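Local coordinates for FMN-binding domain-containing protein (Clostridium perfringens, PDB 3O6U) that is of unestablished function but may bind the flavin cofactor FMN in a compact alpha-beta domain, at residues V9-A14 against Y19-S24; G30-A35 against E79-D84; Y37-G42 against A46-D51. All blocks are in the same frame, centred on the assembly; numbering follows the deposited sequence.

Interaction 1: V9-A14 against Y19-S24; sequences VETAKA and YKAKLS
The carbonyl oxygen of Ala21 is gripped twice from the strand beside it: Thr11 N donates to Ala21 O at 2.9 Å, and the CA-H of Glu10 leans on the same oxygen, with Glu10 CA 3.2 Å from it. This is the end of the paired part of an antiparallel beta hairpin, at the point where one of its strands is about to stop. A regular ladder would answer the N-H of Ala21 with the carbonyl of Thr11. Here the threonine hydroxyl does so instead, Ala21 N reaching Thr11 OG1 at 2.9 Å in a nearly straight bond (167°). The torsion that makes this possible places OG1 between the backbone N and the carbonyl carbon (chi1 51°), so the side chain adds one more rung while the backbone of 12-14 turns off.

Further along, Val9 and Leu23 form a hydrogen-bonded pair with both amide-to-carbonyl bonds made, and on the face that carries these two side chains Val9 CG1 rests 3.9 Å from Leu23 CB. Glu10 and Lys22, the non-hydrogen-bonded pair that follows, point to the other face. Glu10 is extended, and its carboxylate lies across two lysine chains, OE1 near Lys22 CG and OE2 near Lys20 CD. The ammonium of Lys20 makes a long salt bridge, with 3.9 Å between Lys20 NZ and Glu10 OE2. Lys20 is stretched out too, and its CG packs against the backbone of Ala14, 3.6 Å from Ala14 N.

Strand 117-119 extends the sheet beside 5-11, and strand 32-41 does so beside 19-27, which leaves the hairpin in the middle of the four strands. Helix 92-111 covers Val9, Ala21 and Leu23 through Leu101, Gln97, Phe98 and Val105, whereas Phe40 of strand 32-41 touches Glu10, Lys20 and Lys22.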
loop_
_atom_site.group_PDB
_atom_site.type_symbol
_atom_site.label_atom_id
_atom_site.label_comp_id
_atom_site.label_asym_id
_atom_site.label_seq_id
_atom_site.Cartn_x
_atom_site.Cartn_y
_atom_site.Cartn_z
ATOM N N VAL A 9 7.226 1.088 -4.275
ATOM C CA VAL A 9 6.451 1.498 -5.419
ATOM C C VAL A 9 5.518 2.615 -4.941
ATOM O O VAL A 9 5.131 2.659 -3.776
ATOM C CB VAL A 9 5.684 0.310 -6.017
ATOM C CG1 VAL A 9 4.488 -0.036 -5.181
ATOM C CG2 VAL A 9 5.299 0.621 -7.397
ATOM N N GLU A 10 5.172 3.515 -5.853
ATOM C CA GLU A 10 4.333 4.659 -5.551
ATOM C C GLU A 10 3.447 5.029 -6.728
ATOM O O GLU A 10 3.855 4.854 -7.870
ATOM C CB GLU A 10 5.231 5.842 -5.229
ATOM C CG GLU A 10 4.500 7.145 -5.104
ATOM C CD GLU A 10 5.404 8.241 -4.599
ATOM O OE1 GLU A 10 6.129 7.980 -3.614
ATOM O OE2 GLU A 10 5.387 9.354 -5.175
ATOM N N THR A 11 2.238 5.528 -6.454
ATOM C CA THR A 11 1.329 5.964 -7.517
ATOM C C THR A 11 1.952 7.149 -8.259
ATOM O O THR A 11 2.500 8.050 -7.638
ATOM C CB THR A 11 -0.052 6.380 -6.963
ATOM O OG1 THR A 11 0.109 7.319 -5.894
ATOM C CG2 THR A 11 -0.808 5.167 -6.453
ATOM N N ALA A 12 1.846 7.148 -9.584
ATOM C CA ALA A 12 2.458 8.187 -10.415
ATOM C C ALA A 12 1.964 9.593 -10.141
ATOM O O ALA A 12 2.711 10.566 -10.280
ATOM C CB ALA A 12 2.268 7.849 -11.880
ATOM N N LYS A 13 0.696 9.685 -9.755
ATOM C CA LYS A 13 0.076 10.964 -9.451
ATOM C C LYS A 13 -0.985 10.860 -8.369
ATOM O O LYS A 13 -1.583 9.796 -8.154
ATOM C CB LYS A 13 -0.557 11.546 -10.720
ATOM C CG LYS A 13 -1.408 10.563 -11.494
ATOM C CD LYS A 13 -1.535 10.974 -12.976
ATOM C CE LYS A 13 -0.459 10.340 -13.885
ATOM N NZ LYS A 13 0.870 10.997 -13.743
ATOM N N ALA A 14 -1.197 11.973 -7.682
ATOM C CA ALA A 14 -2.210 12.067 -6.654
ATOM C C ALA A 14 -3.576 11.745 -7.265
ATOM O O ALA A 14 -3.823 12.049 -8.431
ATOM C CB ALA A 14 -2.243 13.487 -6.107
ATOM N N TYR A 19 -4.305 12.630 -2.711
ATOM C CA TYR A 19 -3.489 11.619 -2.057
ATOM C C TYR A 19 -2.784 10.678 -2.999
ATOM O O TYR A 19 -3.344 10.246 -4.009
ATOM C CB TYR A 19 -4.327 10.738 -1.141
ATOM C CG TYR A 19 -4.927 11.481 -0.007
ATOM C CD1 TYR A 19 -4.178 11.778 1.127
ATOM C CD2 TYR A 19 -6.255 11.897 -0.064
ATOM C CE1 TYR A 19 -4.742 12.474 2.185
ATOM C CE2 TYR A 19 -6.834 12.584 0.973
ATOM C CZ TYR A 19 -6.078 12.872 2.099
ATOM O OH TYR A 19 -6.683 13.557 3.134
ATOM N N LYS A 20 -1.534 10.393 -2.672
ATOM C CA LYS A 20 -0.784 9.387 -3.402
ATOM C C LYS A 20 -0.675 8.185 -2.466
ATOM O O LYS A 20 -0.990 8.270 -1.275
ATOM C CB LYS A 20 0.624 9.850 -3.722
ATOM C CG LYS A 20 0.698 10.818 -4.863
ATOM C CD LYS A 20 2.123 11.273 -5.051
ATOM C CE LYS A 20 2.249 12.181 -6.261
ATOM N NZ LYS A 20 3.668 12.603 -6.465
ATOM N N ALA A 21 -0.244 7.054 -3.012
ATOM C CA ALA A 21 -0.020 5.886 -2.165
ATOM C C ALA A 21 1.338 5.219 -2.449
ATOM O O ALA A 21 1.799 5.093 -3.594
ATOM C CB ALA A 21 -1.172 4.898 -2.259
ATOM N N LYS A 22 1.939 4.776 -1.355
ATOM C CA LYS A 22 3.259 4.199 -1.342
ATOM C C LYS A 22 3.263 2.830 -0.681
ATOM O O LYS A 22 2.650 2.647 0.369
ATOM C CB LYS A 22 4.149 5.146 -0.522
ATOM C CG LYS A 22 5.581 5.193 -0.940
ATOM C CD LYS A 22 6.401 5.971 0.055
ATOM C CE LYS A 22 7.875 5.671 -0.134
ATOM N NZ LYS A 22 8.726 6.867 0.109
ATOM N N LEU A 23 3.922 1.870 -1.313
ATOM C CA LEU A 23 4.078 0.563 -0.708
ATOM C C LEU A 23 5.558 0.188 -0.669
ATOM O O LEU A 23 6.238 0.201 -1.703
ATOM C CB LEU A 23 3.320 -0.519 -1.483
ATOM C CG LEU A 23 3.569 -1.973 -1.051
ATOM C CD1 LEU A 23 3.245 -2.161 0.433
ATOM C CD2 LEU A 23 2.721 -2.908 -1.919
ATOM N N SER A 24 6.062 -0.101 0.531
ATOM C CA SER A 24 7.427 -0.578 0.655
ATOM C C SER A 24 7.418 -1.983 1.222
ATOM O O SER A 24 6.566 -2.329 2.044
ATOM C CB SER A 24 8.280 0.285 1.590
ATOM O OG SER A 24 8.814 1.377 0.883
#

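Interaction 2: G30-A35 against E79-D84; sequences GKITEA and EKQSSD
The helix-to-sheet junction of this FMN-binding-type domain, where the end of helix 66-80 meets strand 32-41, an outermost strand of the four-stranded sheet, is pinned by Gln81 and Ile32. Gln81, just past the helix, presents its primary amide to the strand backbone and meets both polar groups of one residue. Gln81 OE1 accepts from Ile32 N at 2.7 Å, and Gln81 NE2 donates to Ile32 O at 2.9 Å. The primary amide thus offers one acceptor and one donor, as a facing residue of an antiparallel strand would.

The two bonds differ in quality. The donation from NE2 is almost linear (173°); it leaves close to the plane of the glutamine amide and arrives on a lone pair of the Ile32 carbonyl. The bond into OE1 also uses an in-plane lone pair but is clearly bent, at 143°. NE2 has a second acceptor in Ile78 O, a carbonyl of helix 66-80, giving it one acceptor for each of its two hydrogens and linking the last helical turn to the strand through the same nitrogen. With two fixed sides, the amide can hardly rotate.

Gln81 takes a positive phi as the chain leaves the helix, and its own side chain folds at chi2 (-65°), which brings the amide round to the strand. Immediately beyond Ile32 the strand is irregular: two residues, Thr33 and Glu34, stand opposite the single Lys26 of strand 19-27, a classic bulge.

The isoleucine side chain points toward the helix end, running antiparallel to the glutamine chain, and packs on Leu77 and Ile78 of helix 66-80 and on Leu106 of helix 92-111. The aliphatic part of Lys31 contributes a lighter touch, its CB 4.0 Å from Gln81 OE1. Sliding past the glutamine, the tip of Ile32 ends with CD1 4.1 Å from Gln81 CA.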
loop_
_atom_site.group_PDB
_atom_site.type_symbol
_atom_site.label_atom_id
_atom_site.label_comp_id
_atom_site.label_asym_id
_atom_site.label_seq_id
_atom_site.Cartn_x
_atom_site.Cartn_y
_atom_site.Cartn_z
ATOM N N GLY A 30 14.120 -14.677 0.472
ATOM C CA GLY A 30 13.015 -14.831 -0.460
ATOM C C GLY A 30 11.639 -14.623 0.137
ATOM O O GLY A 30 10.634 -15.045 -0.439
ATOM N N LYS A 31 11.560 -13.957 1.276
ATOM C CA LYS A 31 10.254 -13.783 1.880
ATOM C C LYS A 31 9.895 -12.341 2.214
ATOM O O LYS A 31 10.751 -11.591 2.698
ATOM C CB LYS A 31 10.168 -14.660 3.147
ATOM C CG LYS A 31 10.233 -16.158 2.847
ATOM C CD LYS A 31 10.007 -17.013 4.096
ATOM C CE LYS A 31 10.596 -18.421 3.933
ATOM N NZ LYS A 31 10.758 -19.165 5.235
ATOM N N ILE A 32 8.651 -11.933 1.911
ATOM C CA ILE A 32 8.206 -10.575 2.293
ATOM C C ILE A 32 8.204 -10.624 3.816
ATOM O O ILE A 32 7.470 -11.392 4.444
ATOM C CB ILE A 32 6.793 -10.184 1.849
ATOM C CG1 ILE A 32 6.652 -10.223 0.328
ATOM C CG2 ILE A 32 6.547 -8.753 2.308
ATOM C CD1 ILE A 32 5.201 -10.107 -0.133
ATOM N N THR A 33 8.986 -9.725 4.383
ATOM C CA THR A 33 9.283 -9.717 5.801
ATOM C C THR A 33 8.796 -8.460 6.502
ATOM O O THR A 33 8.482 -8.478 7.683
ATOM C CB THR A 33 10.829 -9.911 5.881
ATOM O OG1 THR A 33 11.162 -11.004 6.747
ATOM C CG2 THR A 33 11.502 -8.635 6.294
ATOM N N GLU A 34 8.762 -7.365 5.754
ATOM C CA GLU A 34 8.239 -6.092 6.239
ATOM C C GLU A 34 7.386 -5.521 5.100
ATOM O O GLU A 34 7.712 -5.681 3.924
ATOM C CB GLU A 34 9.349 -5.084 6.543
ATOM C CG GLU A 34 10.516 -5.592 7.365
ATOM C CD GLU A 34 10.282 -5.526 8.862
ATOM O OE1 GLU A 34 9.543 -4.619 9.320
ATOM O OE2 GLU A 34 10.859 -6.376 9.585
ATOM N N ALA A 35 6.290 -4.866 5.451
ATOM C CA ALA A 35 5.426 -4.247 4.459
ATOM C C ALA A 35 4.898 -2.920 5.026
ATOM O O ALA A 35 4.275 -2.904 6.088
ATOM C CB ALA A 35 4.280 -5.173 4.108
ATOM N N GLU A 79 1.179 -12.235 5.353
ATOM C CA GLU A 79 0.557 -13.537 5.586
ATOM C C GLU A 79 0.355 -14.306 4.270
ATOM O O GLU A 79 0.531 -15.516 4.221
ATOM C CB GLU A 79 -0.806 -13.361 6.277
ATOM C CG GLU A 79 -1.565 -14.671 6.546
ATOM C CD GLU A 79 -0.932 -15.520 7.644
ATOM O OE1 GLU A 79 -1.198 -15.265 8.842
ATOM O OE2 GLU A 79 -0.159 -16.443 7.306
ATOM N N LYS A 80 -0.005 -13.610 3.200
ATOM C CA LYS A 80 -0.252 -14.272 1.920
ATOM C C LYS A 80 0.969 -14.435 1.045
ATOM O O LYS A 80 1.005 -15.296 0.168
ATOM C CB LYS A 80 -1.296 -13.492 1.113
ATOM C CG LYS A 80 -2.712 -13.589 1.640
ATOM C CD LYS A 80 -3.579 -14.425 0.717
ATOM C CE LYS A 80 -4.913 -14.745 1.368
ATOM N NZ LYS A 80 -5.819 -15.488 0.454
ATOM N N GLN A 81 1.972 -13.601 1.285
ATOM C CA GLN A 81 3.179 -13.593 0.467
ATOM C C GLN A 81 2.853 -13.386 -1.022
ATOM O O GLN A 81 3.659 -13.714 -1.890
ATOM C CB GLN A 81 4.018 -14.864 0.668
ATOM C CG GLN A 81 4.615 -14.996 2.081
ATOM C CD GLN A 81 5.642 -13.926 2.417
ATOM O OE1 GLN A 81 6.600 -13.707 1.675
ATOM N NE2 GLN A 81 5.451 -13.264 3.552
ATOM N N SER A 82 1.661 -12.866 -1.318
ATOM C CA SER A 82 1.292 -12.535 -2.698
ATOM C C SER A 82 0.329 -11.352 -2.681
ATOM O O SER A 82 -0.257 -11.033 -1.650
ATOM C CB SER A 82 0.629 -13.698 -3.430
ATOM O OG SER A 82 -0.685 -13.892 -2.957
ATOM N N SER A 83 0.180 -10.701 -3.829
ATOM C CA SER A 83 -0.699 -9.545 -3.967
ATOM C C SER A 83 -2.162 -9.947 -3.870
ATOM O O SER A 83 -3.024 -9.112 -3.605
ATOM C CB SER A 83 -0.479 -8.882 -5.330
ATOM O OG SER A 83 -0.897 -9.733 -6.395
ATOM N N ASP A 84 -2.437 -11.231 -4.077
ATOM C CA ASP A 84 -3.807 -11.716 -4.070
ATOM C C ASP A 84 -4.399 -11.770 -2.682
ATOM O O ASP A 84 -4.491 -12.842 -2.085
ATOM C CB ASP A 84 -3.894 -13.100 -4.739
ATOM C CG ASP A 84 -5.279 -13.742 -4.596
ATOM O OD1 ASP A 84 -6.278 -13.150 -5.080
ATOM O OD2 ASP A 84 -5.361 -14.842 -3.995
#

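Interaction 3: Y37-G42 against A46-D51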
loop_
_atom_site.group_PDB
_atom_site.type_symbol
_atom_site.label_atom_id
_atom_site.label_comp_id
_atom_site.label_asym_id
_atom_site.label_seq_id
_atom_site.Cartn_x
_atom_site.Cartn_y
_atom_site.Cartn_z
ATOM N N TYR A 37 2.607 0.434 4.003
ATOM C CA TYR A 37 1.723 1.073 3.037
ATOM C C TYR A 37 1.074 2.342 3.576
ATOM O O TYR A 37 0.442 2.325 4.624
ATOM C CB TYR A 37 0.634 0.081 2.581
ATOM C CG TYR A 37 -0.458 0.687 1.729
ATOM C CD1 TYR A 37 -0.265 0.912 0.368
ATOM C CD2 TYR A 37 -1.688 1.035 2.284
ATOM C CE1 TYR A 37 -1.271 1.472 -0.423
ATOM C CE2 TYR A 37 -2.698 1.598 1.505
ATOM C CZ TYR A 37 -2.485 1.809 0.152
ATOM O OH TYR A 37 -3.478 2.356 -0.627
ATOM N N ASN A 38 1.225 3.433 2.837
ATOM C CA ASN A 38 0.644 4.698 3.225
ATOM C C ASN A 38 0.010 5.511 2.117
ATOM O O ASN A 38 0.608 5.695 1.052
ATOM C CB ASN A 38 1.706 5.621 3.844
ATOM C CG ASN A 38 2.173 5.164 5.193
ATOM O OD1 ASN A 38 1.461 5.292 6.187
ATOM N ND2 ASN A 38 3.374 4.616 5.240
ATOM N N GLU A 39 -1.221 5.957 2.372
ATOM C CA GLU A 39 -1.861 6.939 1.504
ATOM C C GLU A 39 -1.391 8.264 2.166
ATOM O O GLU A 39 -1.227 8.351 3.382
ATOM C CB GLU A 39 -3.365 6.773 1.492
ATOM C CG GLU A 39 -3.733 5.434 0.824
ATOM C CD GLU A 39 -5.158 4.982 1.099
ATOM O OE1 GLU A 39 -5.895 5.706 1.802
ATOM O OE2 GLU A 39 -5.544 3.895 0.608
ATOM N N PHE A 40 -1.152 9.283 1.364
ATOM C CA PHE A 40 -0.565 10.503 1.910
ATOM C C PHE A 40 -0.680 11.661 0.943
ATOM O O PHE A 40 -0.842 11.480 -0.258
ATOM C CB PHE A 40 0.917 10.230 2.252
ATOM C CG PHE A 40 1.802 10.012 1.045
ATOM C CD1 PHE A 40 2.529 11.071 0.494
ATOM C CD2 PHE A 40 1.909 8.753 0.455
ATOM C CE1 PHE A 40 3.353 10.881 -0.628
ATOM C CE2 PHE A 40 2.725 8.559 -0.663
ATOM C CZ PHE A 40 3.446 9.627 -1.204
ATOM N N ASN A 41 -0.573 12.860 1.478
ATOM C CA ASN A 41 -0.735 14.035 0.652
ATOM C C ASN A 41 0.507 14.271 -0.192
ATOM O O ASN A 41 1.609 14.442 0.336
ATOM C CB ASN A 41 -1.076 15.227 1.558
ATOM C CG ASN A 41 -1.269 16.512 0.797
ATOM O OD1 ASN A 41 -0.303 17.199 0.462
ATOM N ND2 ASN A 41 -2.521 16.844 0.507
ATOM N N GLY A 42 0.313 14.246 -1.509
ATOM C CA GLY A 42 1.404 14.449 -2.442
ATOM C C GLY A 42 2.337 15.609 -2.138
ATOM O O GLY A 42 3.551 15.453 -2.166
ATOM N N ALA A 46 1.656 14.677 4.527
ATOM C CA ALA A 46 0.881 14.249 5.680
ATOM C C ALA A 46 0.255 12.879 5.366
ATOM O O ALA A 46 -0.372 12.667 4.321
ATOM C CB ALA A 46 -0.242 15.240 5.978
HETATM N N MSE A 47 0.490 11.956 6.282
HETATM C CA MSE A 47 -0.045 10.601 6.248
HETATM C C MSE A 47 -1.542 10.584 6.601
HETATM O O MSE A 47 -1.978 11.169 7.590
HETATM C CB MSE A 47 0.727 9.763 7.249
HETATM C CG MSE A 47 2.228 9.774 6.965
HETATM SE SE MSE A 47 2.647 8.841 5.277
HETATM C CE MSE A 47 4.131 9.911 4.577
ATOM N N LYS A 48 -2.323 9.913 5.776
ATOM C CA LYS A 48 -3.764 9.778 5.975
ATOM C C LYS A 48 -4.121 9.022 7.266
ATOM O O LYS A 48 -5.139 9.301 7.894
ATOM C CB LYS A 48 -4.352 9.026 4.782
ATOM C CG LYS A 48 -5.807 9.279 4.511
ATOM C CD LYS A 48 -6.320 8.351 3.428
ATOM C CE LYS A 48 -6.841 9.104 2.217
ATOM N NZ LYS A 48 -7.029 8.174 1.044
ATOM N N ARG A 49 -3.281 8.080 7.685
ATOM C CA ARG A 49 -3.632 7.309 8.870
ATOM C C ARG A 49 -3.391 8.061 10.163
ATOM O O ARG A 49 -3.773 7.600 11.240
ATOM C CB ARG A 49 -2.939 5.935 8.833
ATOM C CG ARG A 49 -1.600 5.787 9.523
ATOM C CD ARG A 49 -0.812 4.800 8.679
ATOM N NE ARG A 49 -0.138 3.764 9.435
ATOM C CZ ARG A 49 0.342 2.645 8.900
ATOM N NH1 ARG A 49 0.226 2.406 7.594
ATOM N NH2 ARG A 49 0.929 1.755 9.685
ATOM N N GLU A 50 -2.778 9.238 10.028
ATOM C CA GLU A 50 -2.532 10.120 11.159
ATOM C C GLU A 50 -3.598 11.217 11.205
ATOM O O GLU A 50 -3.635 11.997 12.149
ATOM C CB GLU A 50 -1.155 10.768 11.052
ATOM C CG GLU A 50 0.005 9.803 11.285
ATOM C CD GLU A 50 1.359 10.494 11.157
ATOM O OE1 GLU A 50 1.399 11.743 11.163
ATOM O OE2 GLU A 50 2.390 9.799 11.059
ATOM N N ASP A 51 -4.470 11.277 10.199
ATOM C CA ASP A 51 -5.506 12.310 10.173
ATOM C C ASP A 51 -6.794 11.904 10.894
ATOM O O ASP A 51 -7.614 11.161 10.364
ATOM C CB ASP A 51 -5.821 12.719 8.724
ATOM C CG ASP A 51 -6.880 13.811 8.638
ATOM O OD1 ASP A 51 -7.700 13.948 9.566
ATOM O OD2 ASP A 51 -6.921 14.526 7.621
HETATM O O HOH W 1 -1.432 6.689 5.514
#
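Glu39 O and Lys48 N form the central backbone bond (3.1 Å), and Asn41 N donates to Ala46 O at 2.9 Å, so the loop after strand 32-41 doubles back and bridges it at Phe40 and Met47. A water 2.7 Å from Glu39 O also meets Arg49 N. Glu39 and Lys48 are also joined through their side chains by a salt bridge: Lys48 NZ lies 2.8 Å from Glu39 OE1, approaching from above the carboxylate plane. Met47, present as selenomethionine and bent at chi2 (-67°), lays its SE 3.6 Å from Asn38 CB and beside the Phe40 ring, an oblique Met-aromatic contact.

The second shell orients these groups. Tyr37 OH donates to the anti lone pair of Glu39 OE2, which Ser94 also binds, while Tyr69 bonds to OE1. Tyr19 makes a cation-pi contact with Lys48, and Glu70 and Glu74 of helix 66-80 hold Arg49 by salt bridges.

A buried carboxylate surrounded by one ammonium group and the hydroxyls of Tyr37, Tyr69 and Ser94 would probably be stabilised as an anion, and the reciprocal charge would favour a protonated Lys48.

From the N terminus, interaction 1 closes first: a short turn returns strand 19-27 along strand 5-11, making the hairpin at the middle of the sheet. The chain then adds strand 32-41 on the far side of 19-27, and segments 30-35 and 37-42 draw on its two ends. Interaction 3 closes a tight loop at its C-terminal end, leading into helix 52-62. That loop lies wholly within the much longer excursion completed by interaction 2, which brings the end of helix 66-80 back to the strand's beginning. Interactions 1 and 3 are joined directly by backbone pairing of Lys20 with Phe40 and Lys22 with Asn38; no two loops cross.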